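Local coordinates for oligoribonuclease (Colwellia psychrerythraea, PDB 6A4D), which probably acts as a dimeric 3'-to-5' exoribonuclease that hydrolyses very short RNA oligonucleotides to mononucleotides, at residues I12-E17 with S105-N110; E30-I35 with D165-S170. The protein carries 1 engineered substitution. All coordinates share one frame; numbering follows the deposited sequence.

Interaction 1: I12-E17 with S105-N110; sequences IWLDLE and SPMCGN. With 9RC (5'-O-[(S)-hydroxy(4-nitrophenoxy)phosphoryl]thymidine), chain C; 9RC (5'-O-[(S)-hydroxy(4-nitrophenoxy)phosphoryl]thymidine), chain D.
Trp13 and Cys108 lie beside each other on adjacent parallel strands, and their side chains pack together on the same face of the sheet. The backbone of Cys108 is gripped at both ends: its N donates to Ile12 O (3.0 Å, though bent to 135° at the hydrogen), and its O accepts from Leu14 N at 3.2 Å along a straighter path.

The indole leaves Trp13 with CG anti to the carbonyl carbon (chi1 -63°), which turns one face of the ring system onto the Cys108 side chain. CB of Trp13 only skirts Cys108 O. From CG onward the ring is covered by Cys108 CB, which is closest to CD2 at 3.5 Å and sits over the six-membered ring in a CH-pi contact. Cys108 SG lies above the five-membered ring, 4.4 Å from its centroid, as a sulfur-aromatic contact. Further out, CZ3 reaches Gly109 N obliquely, while NE1 turns to the hydroxyl of Thr36, so the buried indole N-H is satisfied.

Leu14 and Met107 occupy the other face, where Leu14 CD2 approaches Met107 CG at 4.1 Å. At the start of the pairing, Ser105 OG takes over from the backbone, accepting from Ile12 N at 2.7 Å and bonding to Pro106 O, with Asn10 O as a weaker partner. Beyond Leu14 the strands splay, and a water sits 2.8 Å from Leu14 O and also close to Cys108 O.

The diverging ends reach the two bound pNP-TMP molecules. Glu17 OE1 accepts from OAK of one (2.9 Å), and the Asn110 amide lies against the nitrophenyl ring of the other. A central strand carrying an Asp-X-Glu sequence, opening at its C-terminal end onto a nucleotide pocket, is characteristic of the RNase H-like fold of DEDD exonucleases.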
ATOM      1  N   ILE A  12      -8.582   8.048   8.865  1.00 35.69           N
ATOM      2  CA  ILE A  12      -9.535   7.998   7.695  1.00 30.13           C
ATOM      3  C   ILE A  12      -9.556   6.631   7.014  1.00 28.88           C
ATOM      4  O   ILE A  12      -8.535   6.178   6.399  1.00 29.51           O
ATOM      5  CB  ILE A  12      -9.156   9.042   6.644  1.00 34.05           C
ATOM      6  CG1 ILE A  12      -9.060  10.441   7.293  1.00 36.57           C
ATOM      7  CG2 ILE A  12     -10.210   9.038   5.540  1.00 34.64           C
ATOM      8  CD1 ILE A  12      -8.766  11.588   6.323  1.00 41.00           C
ATOM      9  N   TRP A  13     -10.695   5.956   7.147  1.00 24.34           N
ATOM     10  CA  TRP A  13     -10.935   4.674   6.558  1.00 28.37           C
ATOM     11  C   TRP A  13     -11.778   4.820   5.298  1.00 31.12           C
ATOM     12  O   TRP A  13     -12.755   5.531   5.298  1.00 30.19           O
ATOM     13  CB  TRP A  13     -11.701   3.780   7.502  1.00 30.08           C
ATOM     14  CG  TRP A  13     -10.930   3.513   8.712  1.00 30.58           C
ATOM     15  CD1 TRP A  13     -10.726   4.343   9.758  1.00 29.72           C
ATOM     16  CD2 TRP A  13     -10.248   2.337   8.991  1.00 31.70           C
ATOM     17  NE1 TRP A  13      -9.952   3.741  10.695  1.00 31.74           N
ATOM     18  CE2 TRP A  13      -9.657   2.491  10.263  1.00 30.46           C
ATOM     19  CE3 TRP A  13     -10.109   1.115   8.321  1.00 34.06           C
ATOM     20  CZ2 TRP A  13      -8.872   1.523  10.837  1.00 30.99           C
ATOM     21  CZ3 TRP A  13      -9.336   0.120   8.937  1.00 29.42           C
ATOM     22  CH2 TRP A  13      -8.729   0.344  10.166  1.00 29.62           C
ATOM     23  N   LEU A  14     -11.420   4.132   4.227  1.00 32.26           N
ATOM     24  CA  LEU A  14     -12.299   4.124   3.088  1.00 35.06           C
ATOM     25  C   LEU A  14     -12.340   2.854   2.313  1.00 38.05           C
ATOM     26  O   LEU A  14     -11.483   1.966   2.425  1.00 36.47           O
ATOM     27  CB  LEU A  14     -11.991   5.299   2.199  1.00 40.82           C
ATOM     28  CG  LEU A  14     -10.602   5.501   1.668  1.00 42.26           C
ATOM     29  CD1 LEU A  14     -10.437   4.669   0.434  1.00 45.39           C
ATOM     30  CD2 LEU A  14     -10.409   6.967   1.293  1.00 45.07           C
ATOM     31  N   ASP A  15     -13.370   2.750   1.502  1.00 38.53           N
ATOM     32  CA  ASP A  15     -13.456   1.639   0.592  1.00 36.92           C
ATOM     33  C   ASP A  15     -14.091   2.143  -0.676  1.00 36.34           C
ATOM     34  O   ASP A  15     -14.914   3.039  -0.627  1.00 36.55           O
ATOM     35  CB  ASP A  15     -14.246   0.494   1.214  1.00 44.25           C
ATOM     36  CG  ASP A  15     -14.398  -0.716   0.269  1.00 49.17           C
ATOM     37  OD1 ASP A  15     -13.349  -1.242  -0.183  1.00 46.08           O
ATOM     38  OD2 ASP A  15     -15.568  -1.108  -0.014  1.00 56.89           O
ATOM     39  N   LEU A  16     -13.668   1.552  -1.800  1.00 37.02           N
ATOM     40  CA  LEU A  16     -14.120   1.918  -3.134  1.00 38.08           C
ATOM     41  C   LEU A  16     -14.585   0.675  -3.867  1.00 37.64           C
ATOM     42  O   LEU A  16     -14.073  -0.417  -3.653  1.00 36.03           O
ATOM     43  CB  LEU A  16     -12.960   2.484  -3.958  1.00 37.95           C
ATOM     44  CG  LEU A  16     -12.361   3.854  -3.654  1.00 40.99           C
ATOM     45  CD1 LEU A  16     -11.499   4.360  -4.806  1.00 43.30           C
ATOM     46  CD2 LEU A  16     -13.390   4.900  -3.345  1.00 42.32           C
ATOM     47  N   GLU A  17     -15.545   0.848  -4.769  1.00 40.46           N
ATOM     48  CA  GLU A  17     -15.826  -0.165  -5.779  1.00 37.62           C
ATOM     49  C   GLU A  17     -15.436   0.465  -7.102  1.00 36.73           C
ATOM     50  O   GLU A  17     -15.551   1.694  -7.270  1.00 35.90           O
ATOM     51  CB  GLU A  17     -17.286  -0.601  -5.742  1.00 43.14           C
ATOM     52  CG  GLU A  17     -17.798  -1.177  -4.413  1.00 47.19           C
ATOM     53  CD  GLU A  17     -16.833  -2.168  -3.778  1.00 54.61           C
ATOM     54  OE1 GLU A  17     -16.371  -3.083  -4.492  1.00 53.13           O
ATOM     55  OE2 GLU A  17     -16.483  -2.002  -2.581  1.00 63.48           O
ATOM     56  N   SER A 105      -3.497  11.652   8.654  1.00 36.40           N
ATOM     57  CA  SER A 105      -4.000  10.310   8.589  1.00 35.10           C
ATOM     58  C   SER A 105      -3.429   9.569   7.367  1.00 32.79           C
ATOM     59  O   SER A 105      -3.532  10.075   6.246  1.00 32.87           O
ATOM     60  CB  SER A 105      -5.513  10.335   8.504  1.00 33.63           C
ATOM     61  OG  SER A 105      -6.028   9.017   8.592  1.00 33.95           O
ATOM     62  N   PRO A 106      -2.837   8.390   7.585  1.00 30.16           N
ATOM     63  CA  PRO A 106      -2.730   7.508   6.434  1.00 30.85           C
ATOM     64  C   PRO A 106      -4.128   7.122   5.921  1.00 29.61           C
ATOM     65  O   PRO A 106      -5.101   7.384   6.557  1.00 31.55           O
ATOM     66  CB  PRO A 106      -2.008   6.281   6.972  1.00 33.03           C
ATOM     67  CG  PRO A 106      -2.434   6.214   8.429  1.00 36.32           C
ATOM     68  CD  PRO A 106      -2.580   7.676   8.856  1.00 34.27           C
ATOM     69  N   MET A 107      -4.174   6.608   4.708  1.00 27.74           N
ATOM     70  CA  MET A 107      -5.330   5.965   4.156  1.00 26.98           C
ATOM     71  C   MET A 107      -5.425   4.556   4.698  1.00 23.40           C
ATOM     72  O   MET A 107      -4.484   3.815   4.554  1.00 23.94           O
ATOM     73  CB  MET A 107      -5.177   5.982   2.643  1.00 27.65           C
ATOM     74  CG  MET A 107      -6.479   5.851   1.937  1.00 32.73           C
ATOM     75  SD  MET A 107      -6.305   5.801   0.147  1.00 34.22           S
ATOM     76  CE  MET A 107      -5.951   7.528  -0.226  1.00 39.23           C
ATOM     77  N   CYS A 108      -6.574   4.180   5.259  1.00 24.97           N
ATOM     78  CA  CYS A 108      -6.782   2.965   6.057  1.00 26.33           C
ATOM     79  C   CYS A 108      -7.772   2.002   5.481  1.00 22.95           C
ATOM     80  O   CYS A 108      -8.762   2.385   4.891  1.00 29.27           O
ATOM     81  CB  CYS A 108      -7.248   3.263   7.507  1.00 27.93           C
ATOM     82  SG  CYS A 108      -6.232   4.444   8.404  1.00 30.97           S
ATOM     83  N   GLY A 109      -7.417   0.728   5.551  1.00 26.22           N
ATOM     84  CA  GLY A 109      -8.257  -0.386   5.037  1.00 27.49           C
ATOM     85  C   GLY A 109      -7.518  -1.593   4.594  1.00 26.67           C
ATOM     86  O   GLY A 109      -6.323  -1.728   4.770  1.00 28.24           O
ATOM     87  N   ASN A 110      -8.229  -2.527   3.990  1.00 31.08           N
ATOM     88  CA  ASN A 110      -7.588  -3.764   3.557  1.00 32.55           C
ATOM     89  C   ASN A 110      -7.086  -3.520   2.131  1.00 32.85           C
ATOM     90  O   ASN A 110      -7.843  -3.064   1.325  1.00 31.84           O
ATOM     91  CB  ASN A 110      -8.600  -4.920   3.539  1.00 34.61           C
ATOM     92  CG  ASN A 110      -8.853  -5.516   4.919  1.00 35.14           C
ATOM     93  OD1 ASN A 110      -9.824  -5.173   5.591  1.00 36.25           O
ATOM     94  ND2 ASN A 110      -8.020  -6.468   5.308  1.00 36.32           N
TER
HETATM   95  OAJ 9RC C 201      -6.156  -5.738  -5.973  1.00 67.83           O
HETATM   96  CAE 9RC C 201      -6.491  -6.917  -6.107  1.00 62.54           C
HETATM   97  NAI 9RC C 201      -5.857  -7.698  -7.059  1.00 57.51           N
HETATM   98  CAL 9RC C 201      -6.215  -9.042  -7.223  1.00 63.76           C
HETATM   99  OAS 9RC C 201      -5.621  -9.694  -8.090  1.00 65.90           O
HETATM  100  CAT 9RC C 201      -7.208  -9.609  -6.409  1.00 56.24           C
HETATM  101  CAU 9RC C 201      -7.585 -10.957  -6.531  1.00 55.79           C
HETATM  102  CAF 9RC C 201      -7.832  -8.801  -5.475  1.00 56.34           C
HETATM  103  NAB 9RC C 201      -7.453  -7.447  -5.339  1.00 56.32           N
HETATM  104  CAA 9RC C 201      -8.099  -6.555  -4.374  1.00 56.33           C
HETATM  105  OAC 9RC C 201      -7.729  -6.866  -3.056  1.00 53.38           O
HETATM  106  CAD 9RC C 201      -9.592  -6.764  -4.404  1.00 57.14           C
HETATM  107  CAH 9RC C 201      -9.990  -6.064  -3.168  1.00 53.73           C
HETATM  108  OAK 9RC C 201     -10.247  -4.729  -3.515  1.00 61.61           O
HETATM  109  CAG 9RC C 201      -8.743  -6.173  -2.305  1.00 49.09           C
HETATM  110  CAR 9RC C 201      -9.062  -7.062  -1.149  1.00 42.21           C
HETATM  111  OAQ 9RC C 201      -7.829  -7.282  -0.480  1.00 39.71           O
HETATM  112  PAP 9RC C 201      -7.809  -8.230   0.781  1.00 34.48           P
HETATM  113  OAO 9RC C 201      -6.336  -8.027   1.384  1.00 38.25           O
HETATM  114  OAN 9RC C 201      -7.862  -9.613   0.256  1.00 41.36           O
HETATM  115  OAM 9RC C 201      -9.055  -7.672   1.544  1.00 43.76           O
HETATM  116  CAV 9RC C 201      -9.816  -7.894   2.686  1.00 69.60           C
HETATM  117  CAW 9RC C 201     -10.921  -7.010   2.967  1.00 77.86           C
HETATM  118  CAY 9RC C 201     -11.709  -7.158   4.165  1.00 88.39           C
HETATM  119  CBA 9RC C 201     -11.424  -8.210   5.090  1.00 91.46           C
HETATM  120  NBB 9RC C 201     -12.079  -8.482   6.282  1.00 95.04           N
HETATM  121  OBD 9RC C 201     -12.494  -9.994   6.729  1.00 75.75           O
HETATM  122  OBC 9RC C 201     -12.264  -7.455   7.180  1.00106.14           O
HETATM  123  CAZ 9RC C 201     -10.350  -9.044   4.762  1.00 78.30           C
HETATM  124  CAX 9RC C 201      -9.542  -8.919   3.607  1.00 60.27           C
HETATM  125  OAJ 9RC D 202     -12.733  -6.754 -10.827  1.00 58.94           O
HETATM  126  CAE 9RC D 202     -12.539  -7.318  -9.752  1.00 71.68           C
HETATM  127  NAI 9RC D 202     -12.448  -8.715  -9.731  1.00 77.77           N
HETATM  128  CAL 9RC D 202     -12.231  -9.403  -8.552  1.00 76.95           C
HETATM  129  OAS 9RC D 202     -12.195 -10.627  -8.587  1.00 98.47           O
HETATM  130  CAT 9RC D 202     -12.083  -8.710  -7.360  1.00 73.85           C
HETATM  131  CAU 9RC D 202     -11.866  -9.405  -6.156  1.00 70.48           C
HETATM  132  CAF 9RC D 202     -12.154  -7.327  -7.405  1.00 65.29           C
HETATM  133  NAB 9RC D 202     -12.381  -6.621  -8.610  1.00 66.38           N
HETATM  134  CAA 9RC D 202     -12.460  -5.115  -8.652  1.00 57.33           C
HETATM  135  OAC 9RC D 202     -11.899  -4.563  -7.456  1.00 56.91           O
HETATM  136  CAD 9RC D 202     -13.881  -4.595  -8.705  1.00 53.09           C
HETATM  137  CAH 9RC D 202     -14.166  -4.303  -7.263  1.00 50.63           C
HETATM  138  OAK 9RC D 202     -15.122  -3.275  -7.083  1.00 46.11           O
HETATM  139  CAG 9RC D 202     -12.882  -3.769  -6.796  1.00 56.52           C
HETATM  140  CAR 9RC D 202     -12.797  -3.832  -5.227  1.00 66.67           C
HETATM  141  OAQ 9RC D 202     -12.776  -5.193  -4.671  1.00 74.46           O
HETATM  142  PAP 9RC D 202     -13.846  -5.686  -3.497  1.00 83.43           P
HETATM  143  OAO 9RC D 202     -13.614  -4.991  -2.190  1.00 94.50           O
HETATM  144  OAN 9RC D 202     -15.255  -5.325  -4.150  1.00 79.32           O
HETATM  145  OAM 9RC D 202     -13.907  -7.286  -3.376  1.00 92.12           O
HETATM  146  CAV 9RC D 202     -13.413  -8.099  -2.393  1.00108.86           C
HETATM  147  CAW 9RC D 202     -13.162  -9.411  -2.805  1.00114.20           C
HETATM  148  CAY 9RC D 202     -12.670 -10.353  -1.913  1.00119.08           C
HETATM  149  CBA 9RC D 202     -12.419  -9.978  -0.590  1.00120.80           C
HETATM  150  NBB 9RC D 202     -11.952 -10.911   0.236  1.00115.89           N
HETATM  151  OBD 9RC D 202     -10.497 -10.957   0.545  1.00 81.96           O
HETATM  152  OBC 9RC D 202     -12.935 -11.917   0.768  1.00129.62           O
HETATM  153  CAZ 9RC D 202     -12.672  -8.663  -0.151  1.00118.00           C
HETATM  154  CAX 9RC D 202     -13.172  -7.719  -1.051  1.00111.01           C
HETATM  155  O   HOH W   1     -11.239   0.750   4.900  1.00 43.13           O
HETATM  156  O   HOH W   2     -10.377  -1.312   2.928  1.00 60.81           O

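Interaction 2: E30-I35 with D165-S170; sequences EIAIII and DAIKES. Engineered in segment 165-170: Ala166 (natural residue Asp). With 9RC (5'-O-[(S)-hydroxy(4-nitrophenoxy)phosphoryl]thymidine), chain C.
Helix 165-170 runs over strand 30-35 with the axes 8.6 Å apart and their directions 38° from parallel, bringing the Ile34 and Ile167 backbones nearest each other. This is the helix-on-sheet layer of the RNase H-like alpha/beta fold, and the interface between the two segments is almost wholly aliphatic.

Ile167 supplies the central wedge. With CG2 anti to its backbone N and CG1 anti to its carbonyl carbon (chi1 -64°), its two branches diverge along the strand. CG2 drops onto Ile34, meeting CB at 3.8 Å and also CG1 and CD1, while the extended CG1 arm (chi2 167°) carries CD1 back to Ala32, where the CB methyl is 3.6 Å away. Ala32 and Ile34 present their side chains on the same face of the strand, whereas Ile33 between them points to the opposite face, toward helix 85-99.

Ile167 also touches Asp15 of the neighbouring strand, so it lies across two strands. Ala166, an engineered residue that is Asp in the natural sequence, packs on Asp15 too. At the margin, Lys168 crosses Ile34 at roughly a right angle, its CG resting 3.8 Å from Ile34 CD1. The tightest approach is that of Ile167 CD1 to the peptide oxygen of Ala32, at 3.2 Å.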
ATOM      1  N   GLU A  30     -18.145   3.583  -6.575  1.00 39.31           N
ATOM      2  CA  GLU A  30     -18.665   3.897  -5.243  1.00 40.60           C
ATOM      3  C   GLU A  30     -17.539   4.317  -4.338  1.00 40.82           C
ATOM      4  O   GLU A  30     -16.425   3.816  -4.482  1.00 41.00           O
ATOM      5  CB  GLU A  30     -19.323   2.659  -4.626  1.00 41.00           C
ATOM      6  CG  GLU A  30     -20.328   2.946  -3.521  1.00 43.75           C
ATOM      7  CD  GLU A  30     -20.768   1.683  -2.771  1.00 50.60           C
ATOM      8  OE1 GLU A  30     -20.117   0.622  -2.856  1.00 50.16           O
ATOM      9  OE2 GLU A  30     -21.777   1.759  -2.054  1.00 60.29           O
ATOM     10  N   ILE A  31     -17.852   5.209  -3.406  1.00 39.08           N
ATOM     11  CA  ILE A  31     -16.950   5.581  -2.346  1.00 44.84           C
ATOM     12  C   ILE A  31     -17.706   5.680  -0.991  1.00 43.18           C
ATOM     13  O   ILE A  31     -18.822   6.179  -0.905  1.00 43.38           O
ATOM     14  CB  ILE A  31     -16.174   6.886  -2.721  1.00 47.40           C
ATOM     15  CG1 ILE A  31     -15.199   7.282  -1.608  1.00 48.34           C
ATOM     16  CG2 ILE A  31     -17.093   8.074  -3.030  1.00 46.90           C
ATOM     17  CD1 ILE A  31     -14.164   8.275  -2.081  1.00 44.37           C
ATOM     18  N   ALA A  32     -17.103   5.133   0.046  1.00 42.25           N
ATOM     19  CA  ALA A  32     -17.593   5.281   1.444  1.00 41.58           C
ATOM     20  C   ALA A  32     -16.400   5.635   2.342  1.00 40.15           C
ATOM     21  O   ALA A  32     -15.279   5.180   2.071  1.00 38.59           O
ATOM     22  CB  ALA A  32     -18.265   3.998   1.914  1.00 37.04           C
ATOM     23  N   ILE A  33     -16.627   6.477   3.348  1.00 35.19           N
ATOM     24  CA  ILE A  33     -15.557   6.920   4.260  1.00 37.80           C
ATOM     25  C   ILE A  33     -16.051   6.792   5.713  1.00 37.61           C
ATOM     26  O   ILE A  33     -17.173   7.182   6.030  1.00 33.99           O
ATOM     27  CB  ILE A  33     -15.118   8.396   4.026  1.00 38.12           C
ATOM     28  CG1 ILE A  33     -14.723   8.679   2.572  1.00 36.35           C
ATOM     29  CG2 ILE A  33     -13.983   8.829   4.988  1.00 40.04           C
ATOM     30  CD1 ILE A  33     -14.847  10.156   2.235  1.00 36.01           C
ATOM     31  N   ILE A  34     -15.208   6.267   6.597  1.00 42.27           N
ATOM     32  CA  ILE A  34     -15.470   6.299   8.044  1.00 39.96           C
ATOM     33  C   ILE A  34     -14.257   6.903   8.728  1.00 41.76           C
ATOM     34  O   ILE A  34     -13.121   6.634   8.378  1.00 41.20           O
ATOM     35  CB  ILE A  34     -15.801   4.893   8.558  1.00 42.55           C
ATOM     36  CG1 ILE A  34     -17.171   4.516   8.020  1.00 40.41           C
ATOM     37  CG2 ILE A  34     -15.738   4.827  10.087  1.00 46.78           C
ATOM     38  CD1 ILE A  34     -17.760   3.225   8.520  1.00 45.40           C
ATOM     39  N   ILE A  35     -14.518   7.752   9.697  1.00 43.70           N
ATOM     40  CA  ILE A  35     -13.502   8.313  10.554  1.00 39.12           C
ATOM     41  C   ILE A  35     -13.560   7.601  11.898  1.00 36.67           C
ATOM     42  O   ILE A  35     -14.641   7.454  12.449  1.00 33.54           O
ATOM     43  CB  ILE A  35     -13.800   9.790  10.801  1.00 41.27           C
ATOM     44  CG1 ILE A  35     -13.958  10.530   9.454  1.00 41.67           C
ATOM     45  CG2 ILE A  35     -12.710  10.417  11.656  1.00 41.74           C
ATOM     46  CD1 ILE A  35     -12.641  10.862   8.780  1.00 37.46           C
ATOM     47  N   ASP A 165     -20.027  -1.346   4.778  1.00 55.83           N
ATOM     48  CA  ASP A 165     -19.889  -2.568   5.547  1.00 60.63           C
ATOM     49  C   ASP A 165     -18.582  -3.263   5.238  1.00 52.90           C
ATOM     50  O   ASP A 165     -18.092  -3.979   6.067  1.00 54.48           O
ATOM     51  CB  ASP A 165     -21.077  -3.525   5.332  1.00 70.38           C
ATOM     52  CG  ASP A 165     -22.237  -3.219   6.266  1.00 74.20           C
ATOM     53  OD1 ASP A 165     -22.285  -3.771   7.387  1.00 78.98           O
ATOM     54  OD2 ASP A 165     -23.097  -2.411   5.894  1.00 80.45           O
ATOM     55  N   ALA A 166     -18.035  -3.099   4.040  1.00 48.39           N
ATOM     56  CA  ALA A 166     -16.673  -3.516   3.827  1.00 50.74           C
ATOM     57  C   ALA A 166     -15.707  -2.767   4.809  1.00 49.53           C
ATOM     58  O   ALA A 166     -14.858  -3.399   5.406  1.00 49.87           O
ATOM     59  CB  ALA A 166     -16.285  -3.312   2.384  1.00 55.54           C
ATOM     60  N   ILE A 167     -15.884  -1.452   4.994  1.00 44.00           N
ATOM     61  CA  ILE A 167     -15.049  -0.626   5.857  1.00 42.90           C
ATOM     62  C   ILE A 167     -15.189  -1.049   7.307  1.00 45.16           C
ATOM     63  O   ILE A 167     -14.187  -1.124   8.007  1.00 38.80           O
ATOM     64  CB  ILE A 167     -15.414   0.882   5.817  1.00 45.18           C
ATOM     65  CG1 ILE A 167     -15.175   1.484   4.431  1.00 50.29           C
ATOM     66  CG2 ILE A 167     -14.593   1.679   6.837  1.00 44.16           C
ATOM     67  CD1 ILE A 167     -15.806   2.855   4.234  1.00 48.90           C
ATOM     68  N   LYS A 168     -16.427  -1.285   7.767  1.00 44.61           N
ATOM     69  CA  LYS A 168     -16.669  -1.653   9.164  1.00 44.56           C
ATOM     70  C   LYS A 168     -16.059  -2.983   9.423  1.00 41.12           C
ATOM     71  O   LYS A 168     -15.493  -3.217  10.508  1.00 41.14           O
ATOM     72  CB  LYS A 168     -18.136  -1.705   9.487  1.00 53.97           C
ATOM     73  CG  LYS A 168     -18.800  -0.334   9.453  1.00 63.71           C
ATOM     74  CD  LYS A 168     -20.274  -0.457   9.077  1.00 71.08           C
ATOM     75  CE  LYS A 168     -21.081   0.752   9.516  1.00 65.22           C
ATOM     76  NZ  LYS A 168     -22.448   0.619   8.967  1.00 69.76           N
ATOM     77  N   GLU A 169     -16.135  -3.845   8.420  1.00 36.48           N
ATOM     78  CA  GLU A 169     -15.375  -5.085   8.426  1.00 44.40           C
ATOM     79  C   GLU A 169     -13.821  -5.015   8.629  1.00 38.68           C
ATOM     80  O   GLU A 169     -13.247  -5.845   9.295  1.00 37.10           O
ATOM     81  CB  GLU A 169     -15.683  -5.872   7.143  1.00 47.71           C
ATOM     82  CG  GLU A 169     -16.632  -7.039   7.345  1.00 57.44           C
ATOM     83  CD  GLU A 169     -16.828  -7.841   6.075  1.00 61.76           C
ATOM     84  OE1 GLU A 169     -18.008  -7.966   5.672  1.00 61.97           O
ATOM     85  OE2 GLU A 169     -15.805  -8.327   5.491  1.00 56.82           O
ATOM     86  N   SER A 170     -13.165  -4.079   7.968  1.00 38.66           N
ATOM     87  CA  SER A 170     -11.729  -3.869   8.094  1.00 41.52           C
ATOM     88  C   SER A 170     -11.399  -3.392   9.501  1.00 33.52           C
ATOM     89  O   SER A 170     -10.444  -3.871  10.097  1.00 33.57           O
ATOM     90  CB  SER A 170     -11.220  -2.799   7.092  1.00 43.90           C
ATOM     91  OG  SER A 170     -11.754  -3.014   5.793  1.00 47.21           O
TER
HETATM   92  OAJ 9RC C 201      -6.156  -5.738  -5.973  1.00 67.83           O
HETATM   93  CAE 9RC C 201      -6.491  -6.917  -6.107  1.00 62.54           C
HETATM   94  NAI 9RC C 201      -5.857  -7.698  -7.059  1.00 57.51           N
HETATM   95  CAL 9RC C 201      -6.215  -9.042  -7.223  1.00 63.76           C
HETATM   96  OAS 9RC C 201      -5.621  -9.694  -8.090  1.00 65.90           O
HETATM   97  CAT 9RC C 201      -7.208  -9.609  -6.409  1.00 56.24           C
HETATM   98  CAU 9RC C 201      -7.585 -10.957  -6.531  1.00 55.79           C
HETATM   99  CAF 9RC C 201      -7.832  -8.801  -5.475  1.00 56.34           C
HETATM  100  NAB 9RC C 201      -7.453  -7.447  -5.339  1.00 56.32           N
HETATM  101  CAA 9RC C 201      -8.099  -6.555  -4.374  1.00 56.33           C
HETATM  102  OAC 9RC C 201      -7.729  -6.866  -3.056  1.00 53.38           O
HETATM  103  CAD 9RC C 201      -9.592  -6.764  -4.404  1.00 57.14           C
HETATM  104  CAH 9RC C 201      -9.990  -6.064  -3.168  1.00 53.73           C
HETATM  105  OAK 9RC C 201     -10.247  -4.729  -3.515  1.00 61.61           O
HETATM  106  CAG 9RC C 201      -8.743  -6.173  -2.305  1.00 49.09           C
HETATM  107  CAR 9RC C 201      -9.062  -7.062  -1.149  1.00 42.21           C
HETATM  108  OAQ 9RC C 201      -7.829  -7.282  -0.480  1.00 39.71           O
HETATM  109  PAP 9RC C 201      -7.809  -8.230   0.781  1.00 34.48           P
HETATM  110  OAO 9RC C 201      -6.336  -8.027   1.384  1.00 38.25           O
HETATM  111  OAN 9RC C 201      -7.862  -9.613   0.256  1.00 41.36           O
HETATM  112  OAM 9RC C 201      -9.055  -7.672   1.544  1.00 43.76           O
HETATM  113  CAV 9RC C 201      -9.816  -7.894   2.686  1.00 69.60           C
HETATM  114  CAW 9RC C 201     -10.921  -7.010   2.967  1.00 77.86           C
HETATM  115  CAY 9RC C 201     -11.709  -7.158   4.165  1.00 88.39           C
HETATM  116  CBA 9RC C 201     -11.424  -8.210   5.090  1.00 91.46           C
HETATM  117  NBB 9RC C 201     -12.079  -8.482   6.282  1.00 95.04           N
HETATM  118  OBD 9RC C 201     -12.494  -9.994   6.729  1.00 75.75           O
HETATM  119  OBC 9RC C 201     -12.264  -7.455   7.180  1.00106.14           O
HETATM  120  CAZ 9RC C 201     -10.350  -9.044   4.762  1.00 78.30           C
HETATM  121  CAX 9RC C 201      -9.542  -8.919   3.607  1.00 60.27           C

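The segments alternate along the chain, in the order 12-17, 30-35, 105-110 and 165-170, so the two contacts interlock, with centres about 7 Å apart. Strands 11-18 and 28-36 are antiparallel neighbours in the five-stranded mixed sheet; Trp13 N to Ile34 O and Ala32 N to Asp15 O are probable hydrogen bonds between them. Interaction 1 adds strand 107-109 on the other side of strand 11-18, and interaction 2 lays helix 163-180 over the sheet, where Trp13 also meets Ile167. Asn110 and Ser170, hydrogen-bonded to each other, bring both contacts to the same bound pNP-TMP, so sheet and helix together shape the nucleotide pocket.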